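Aldehyde dehydrogenase (Trypanosoma brucei, PDB 5MYP) probably catalyses the NAD-dependent oxidation of aldehydes to carboxylic acids in the glycosome of the parasite. Local coordinates at residues Pro229-Asp234 and Lys384-Arg389; Leu395-Phe398 and Arg403-Arg406. One frame throughout, in Å; residues are numbered along the deposited sequence. Where two conformers were deposited one is given.

Contact 1 (Pro229-Asp234 and Lys384-Arg389); sequences PVVVDD and KIINSR
Pro229 and Val231 on strand 229-232 meet Ile386 of helix 379-387, the backbones coming nearest at Pro229 and Ile386, whose CA atoms lie 7.4 Å apart. That spacing is bridged entirely by hydrocarbon. Ile386 sends its longer branch, CG1 and CD1, toward the strand, and this branch stands opposite the carbonyl carbon and beside the backbone N (chi1 -62°). Its terminal CD1 touches two strand residues: Pro229 CG at 3.9 Å and Val231 CG2 at the same 3.9 Å. The compact apolar ring of Pro229 also lies against the shaft of the isoleucine, with CG 4.0 Å from Ile386 CG1, and the two side chains cross nearly at right angles. Val231, beta-branched and so at home in an extended strand, offers a single methyl, CG2. Proline and valine, two apart on the strand, give the isoleucine methyl a shared apolar seat, which Tyr264 of the neighbouring strand extends. Two side chains that follow Ile386 bond back to carbonyls of the preceding turn: Ser388 OG donates to Lys384 O at 2.7 Å, in the plane of that carbonyl, and Arg389 NH1 to Ile385 O at 2.8 Å, with the acceptor close to the guanidinium plane; Arg389 NH2 is held as well, by Met362 O. The contact packs helix 379-387 on the mixed sheet, the Pro229 side chain about 12 Å from that of Cys259, the predicted active-site cysteine. Three buried apolar residues meet without any directional bond, so the fit rests on shape and on exclusion of water.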
loop_
_atom_site.group_PDB
_atom_site.type_symbol
_atom_site.label_atom_id
_atom_site.label_comp_id
_atom_site.label_asym_id
_atom_site.label_seq_id
_atom_site.Cartn_x
_atom_site.Cartn_y
_atom_site.Cartn_z
ATOM N N PRO A 229 -5.464 -12.508 20.351
ATOM C CA PRO A 229 -6.103 -13.535 21.169
ATOM C C PRO A 229 -5.475 -14.912 20.987
ATOM O O PRO A 229 -4.936 -15.212 19.918
ATOM C CB PRO A 229 -7.539 -13.548 20.651
ATOM C CG PRO A 229 -7.432 -13.133 19.231
ATOM C CD PRO A 229 -6.202 -12.282 19.094
ATOM N N VAL A 230 -5.546 -15.728 22.039
ATOM C CA VAL A 230 -5.211 -17.146 21.966
ATOM C C VAL A 230 -6.490 -17.933 22.216
ATOM O O VAL A 230 -7.060 -17.872 23.306
ATOM C CB VAL A 230 -4.153 -17.565 23.008
ATOM C CG1 VAL A 230 -3.809 -19.046 22.856
ATOM C CG2 VAL A 230 -2.898 -16.720 22.879
ATOM N N VAL A 231 -6.939 -18.663 21.198
ATOM C CA VAL A 231 -8.100 -19.533 21.314
ATOM C C VAL A 231 -7.598 -20.943 21.634
ATOM O O VAL A 231 -6.726 -21.459 20.939
ATOM C CB VAL A 231 -8.935 -19.532 20.020
ATOM C CG1 VAL A 231 -10.132 -20.471 20.137
ATOM C CG2 VAL A 231 -9.388 -18.113 19.691
ATOM N N VAL A 232 -8.133 -21.548 22.695
ATOM C CA VAL A 232 -7.789 -22.922 23.074
ATOM C C VAL A 232 -9.088 -23.714 23.167
ATOM O O VAL A 232 -9.946 -23.395 23.988
ATOM C CB VAL A 232 -7.035 -22.970 24.421
ATOM C CG1 VAL A 232 -6.665 -24.407 24.791
ATOM C CG2 VAL A 232 -5.796 -22.081 24.371
ATOM N N ASP A 233 -9.238 -24.735 22.325
ATOM C CA ASP A 233 -10.470 -25.529 22.294
ATOM C C ASP A 233 -10.378 -26.733 23.249
ATOM O O ASP A 233 -9.487 -26.776 24.094
ATOM C CB ASP A 233 -10.852 -25.892 20.837
ATOM C CG ASP A 233 -10.090 -27.087 20.274
ATOM O OD1 ASP A 233 -9.092 -27.539 20.874
ATOM O OD2 ASP A 233 -10.510 -27.578 19.202
ATOM N N ASP A 234 -11.301 -27.685 23.112
ATOM C CA ASP A 234 -11.373 -28.885 23.974
ATOM C C ASP A 234 -10.727 -30.162 23.385
ATOM O O ASP A 234 -10.996 -31.266 23.867
ATOM C CB ASP A 234 -12.839 -29.157 24.370
ATOM C CG ASP A 234 -13.772 -29.331 23.165
ATOM O OD1 ASP A 234 -13.343 -29.097 22.012
ATOM O OD2 ASP A 234 -14.953 -29.685 23.375
ATOM N N LYS A 384 -17.844 -13.178 19.061
ATOM C CA LYS A 384 -18.319 -11.975 19.752
ATOM C C LYS A 384 -17.196 -11.250 20.499
ATOM O O LYS A 384 -17.144 -10.019 20.500
ATOM C CB LYS A 384 -19.442 -12.325 20.729
ATOM C CG LYS A 384 -19.967 -11.150 21.538
ATOM C CD LYS A 384 -21.421 -11.369 21.936
ATOM C CE LYS A 384 -21.769 -10.629 23.219
ATOM N NZ LYS A 384 -21.327 -9.209 23.188
ATOM N N ILE A 385 -16.309 -12.018 21.128
ATOM C CA ILE A 385 -15.150 -11.460 21.840
ATOM C C ILE A 385 -14.151 -10.855 20.845
ATOM O O ILE A 385 -13.758 -9.699 20.992
ATOM C CB ILE A 385 -14.461 -12.533 22.723
ATOM C CG1 ILE A 385 -15.392 -12.954 23.872
ATOM C CG2 ILE A 385 -13.128 -12.031 23.285
ATOM C CD1 ILE A 385 -15.074 -14.316 24.453
ATOM N N ILE A 386 -13.771 -11.633 19.834
ATOM C CA ILE A 386 -12.706 -11.237 18.900
ATOM C C ILE A 386 -13.167 -10.172 17.888
ATOM O O ILE A 386 -12.471 -9.173 17.685
ATOM C CB ILE A 386 -12.099 -12.469 18.178
ATOM C CG1 ILE A 386 -11.451 -13.408 19.209
ATOM C CG2 ILE A 386 -11.076 -12.041 17.122
ATOM C CD1 ILE A 386 -10.991 -14.743 18.654
ATOM N N ASN A 387 -14.327 -10.382 17.266
ATOM C CA ASN A 387 -14.811 -9.482 16.200
ATOM C C ASN A 387 -15.390 -8.151 16.699
ATOM O O ASN A 387 -15.584 -7.241 15.898
ATOM C CB ASN A 387 -15.819 -10.190 15.281
ATOM C CG ASN A 387 -15.224 -11.402 14.581
ATOM O OD1 ASN A 387 -14.012 -11.612 14.592
ATOM N ND2 ASN A 387 -16.077 -12.201 13.963
ATOM N N SER A 388 -15.653 -8.028 18.001
ATOM C CA SER A 388 -16.030 -6.734 18.592
ATOM C C SER A 388 -14.824 -5.839 18.902
ATOM O O SER A 388 -15.000 -4.687 19.287
ATOM C CB SER A 388 -16.847 -6.941 19.867
ATOM O OG SER A 388 -16.066 -7.547 20.887
ATOM N N ARG A 389 -13.611 -6.372 18.756
ATOM C CA ARG A 389 -12.382 -5.630 19.038
ATOM C C ARG A 389 -11.616 -5.374 17.747
ATOM O O ARG A 389 -11.941 -5.937 16.703
ATOM C CB ARG A 389 -11.537 -6.408 20.048
ATOM C CG ARG A 389 -12.186 -6.441 21.424
ATOM C CD ARG A 389 -11.465 -7.342 22.416
ATOM N NE ARG A 389 -11.984 -7.121 23.767
ATOM C CZ ARG A 389 -13.130 -7.613 24.252
ATOM N NH1 ARG A 389 -13.927 -8.401 23.520
ATOM N NH2 ARG A 389 -13.483 -7.312 25.501
#

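Contact 2 (Leu395-Phe398 and Arg403-Arg406); sequences LYVF and RFIR
Val397 in strand 395-398 and Phe404 with Ile405 in helix 402-411 form the contact, the backbones coming nearest at Val397 and Ile405 with 6.9 Å between their CA atoms. One methyl does the work on the strand side. Val397 CG1 lies anti to its backbone nitrogen (chi1 -177°) and reaches Phe404 CE2 at 3.9 Å and Ile405 CG1 at 4.2 Å. It meets the phenylalanine at the ring edge, near the ring plane, rather than over a face. Phe404 extends from the helix with CG opposite the backbone N (chi1 179°), which carries the ring toward the sheet, where it also packs on Val231 of the adjoining strand. Ile405, one residue on, reaches the same methyl from a direction roughly at right angles to that of the phenylalanine and continues to Val419 in the following strand, while Val408 one turn later also packs on Val397. A short beta-branched residue suits the strand, because valine favours extended backbone and its one methyl is enough to meet both helix residues; the larger phenylalanine and isoleucine reach it from the helix. Arg403 and Arg406 take the outer side of the same turn, as suits an amphipathic helix. On the opposite side of the strand Phe398 meets Phe464 of the second subunit. At the start of the helix, Asn401 OD1 accepts a hydrogen bond from Phe404 N. Strand 395-398, helix 402-411 and the parallel strand 417-419 make a beta-alpha-beta unit, and the contact is the packing of its crossover helix on the first strand, in the manner of Rossmann-like alpha/beta layers.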
loop_
_atom_site.group_PDB
_atom_site.type_symbol
_atom_site.label_atom_id
_atom_site.label_comp_id
_atom_site.label_asym_id
_atom_site.label_seq_id
_atom_site.Cartn_x
_atom_site.Cartn_y
_atom_site.Cartn_z
ATOM N N LEU A 395 -3.280 -13.756 15.597
ATOM C CA LEU A 395 -4.348 -14.542 16.201
ATOM C C LEU A 395 -3.832 -15.966 16.329
ATOM O O LEU A 395 -3.278 -16.516 15.376
ATOM C CB LEU A 395 -5.611 -14.494 15.337
ATOM C CG LEU A 395 -6.836 -15.290 15.818
ATOM C CD1 LEU A 395 -8.131 -14.579 15.452
ATOM C CD2 LEU A 395 -6.850 -16.711 15.274
ATOM N N TYR A 396 -4.024 -16.560 17.500
ATOM C CA TYR A 396 -3.477 -17.874 17.806
ATOM C C TYR A 396 -4.603 -18.844 18.140
ATOM O O TYR A 396 -5.517 -18.496 18.885
ATOM C CB TYR A 396 -2.499 -17.758 18.975
ATOM C CG TYR A 396 -1.381 -16.765 18.733
ATOM C CD1 TYR A 396 -0.557 -16.888 17.620
ATOM C CD2 TYR A 396 -1.140 -15.709 19.617
ATOM C CE1 TYR A 396 0.469 -15.987 17.381
ATOM C CE2 TYR A 396 -0.110 -14.807 19.392
ATOM C CZ TYR A 396 0.692 -14.952 18.270
ATOM O OH TYR A 396 1.731 -14.080 18.036
ATOM N N VAL A 397 -4.541 -20.050 17.573
ATOM C CA VAL A 397 -5.549 -21.088 17.805
ATOM C C VAL A 397 -4.848 -22.389 18.178
ATOM O O VAL A 397 -4.046 -22.901 17.401
ATOM C CB VAL A 397 -6.426 -21.337 16.555
ATOM C CG1 VAL A 397 -7.517 -22.369 16.853
ATOM C CG2 VAL A 397 -7.033 -20.029 16.063
ATOM N N PHE A 398 -5.141 -22.908 19.368
ATOM C CA PHE A 398 -4.655 -24.219 19.786
ATOM C C PHE A 398 -5.792 -25.221 19.638
ATOM O O PHE A 398 -6.820 -25.099 20.307
ATOM C CB PHE A 398 -4.127 -24.181 21.220
ATOM C CG PHE A 398 -2.804 -23.486 21.352
ATOM C CD1 PHE A 398 -2.742 -22.102 21.465
ATOM C CD2 PHE A 398 -1.616 -24.209 21.362
ATOM C CE1 PHE A 398 -1.521 -21.452 21.584
ATOM C CE2 PHE A 398 -0.392 -23.567 21.479
ATOM C CZ PHE A 398 -0.344 -22.184 21.592
ATOM N N ARG A 403 -11.901 -28.700 11.358
ATOM C CA ARG A 403 -13.124 -27.914 11.161
ATOM C C ARG A 403 -13.189 -26.699 12.093
ATOM O O ARG A 403 -13.596 -25.618 11.665
ATOM C CB ARG A 403 -14.370 -28.787 11.347
ATOM C CG ARG A 403 -15.687 -28.076 11.066
ATOM C CD ARG A 403 -16.875 -28.982 11.347
ATOM N NE ARG A 403 -17.025 -30.034 10.339
ATOM C CZ ARG A 403 -17.619 -29.897 9.150
ATOM N NH1 ARG A 403 -18.139 -28.731 8.760
ATOM N NH2 ARG A 403 -17.689 -30.944 8.330
ATOM N N PHE A 404 -12.796 -26.882 13.353
ATOM C CA PHE A 404 -12.752 -25.773 14.321
ATOM C C PHE A 404 -11.775 -24.685 13.878
ATOM O O PHE A 404 -12.114 -23.504 13.893
ATOM C CB PHE A 404 -12.362 -26.271 15.718
ATOM C CG PHE A 404 -12.285 -25.176 16.749
ATOM C CD1 PHE A 404 -13.437 -24.711 17.375
ATOM C CD2 PHE A 404 -11.061 -24.602 17.090
ATOM C CE1 PHE A 404 -13.372 -23.700 18.328
ATOM C CE2 PHE A 404 -10.990 -23.585 18.032
ATOM C CZ PHE A 404 -12.148 -23.134 18.655
ATOM N N ILE A 405 -10.572 -25.104 13.482
ATOM C CA ILE A 405 -9.509 -24.181 13.058
ATOM C C ILE A 405 -9.958 -23.395 11.824
ATOM O O ILE A 405 -9.819 -22.169 11.784
ATOM C CB ILE A 405 -8.183 -24.932 12.772
ATOM C CG1 ILE A 405 -7.615 -25.535 14.068
ATOM C CG2 ILE A 405 -7.149 -24.010 12.123
ATOM C CD1 ILE A 405 -6.659 -26.692 13.848
ATOM N N ARG A 406 -10.505 -24.110 10.841
ATOM C CA ARG A 406 -11.034 -23.509 9.609
ATOM C C ARG A 406 -12.133 -22.483 9.893
ATOM O O ARG A 406 -12.168 -21.424 9.265
ATOM C CB ARG A 406 -11.566 -24.596 8.662
ATOM C CG ARG A 406 -11.891 -24.104 7.255
ATOM C CD ARG A 406 -12.157 -25.247 6.293
ATOM N NE ARG A 406 -12.534 -24.756 4.964
ATOM C CZ ARG A 406 -12.737 -25.520 3.889
ATOM N NH1 ARG A 406 -12.604 -26.846 3.947
ATOM N NH2 ARG A 406 -13.082 -24.951 2.736
#

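How the contacts relate
Along the chain, strand 229-232 comes first, and contact 1 closes a long loop, with 149 residues between segments 229-234 and 384-389. Contact 2 follows in series, closing a short loop of four residues between segments 395-398 and 403-406, the last of them already in helix 402-411; neither encloses or crosses the other. The two meet in one sheet, where strands 229-232 and 395-398 run parallel as neighbours, linked by probable backbone hydrogen bonds from Phe398 N to Val231 O and from Val231 N to Tyr396 O. Asp233 CB also packs against the Phe404 ring. Contacts 1 and 2, their centres about 10 Å apart, thus set helices 379-387 and 402-411 against neighbouring strands of this sheet.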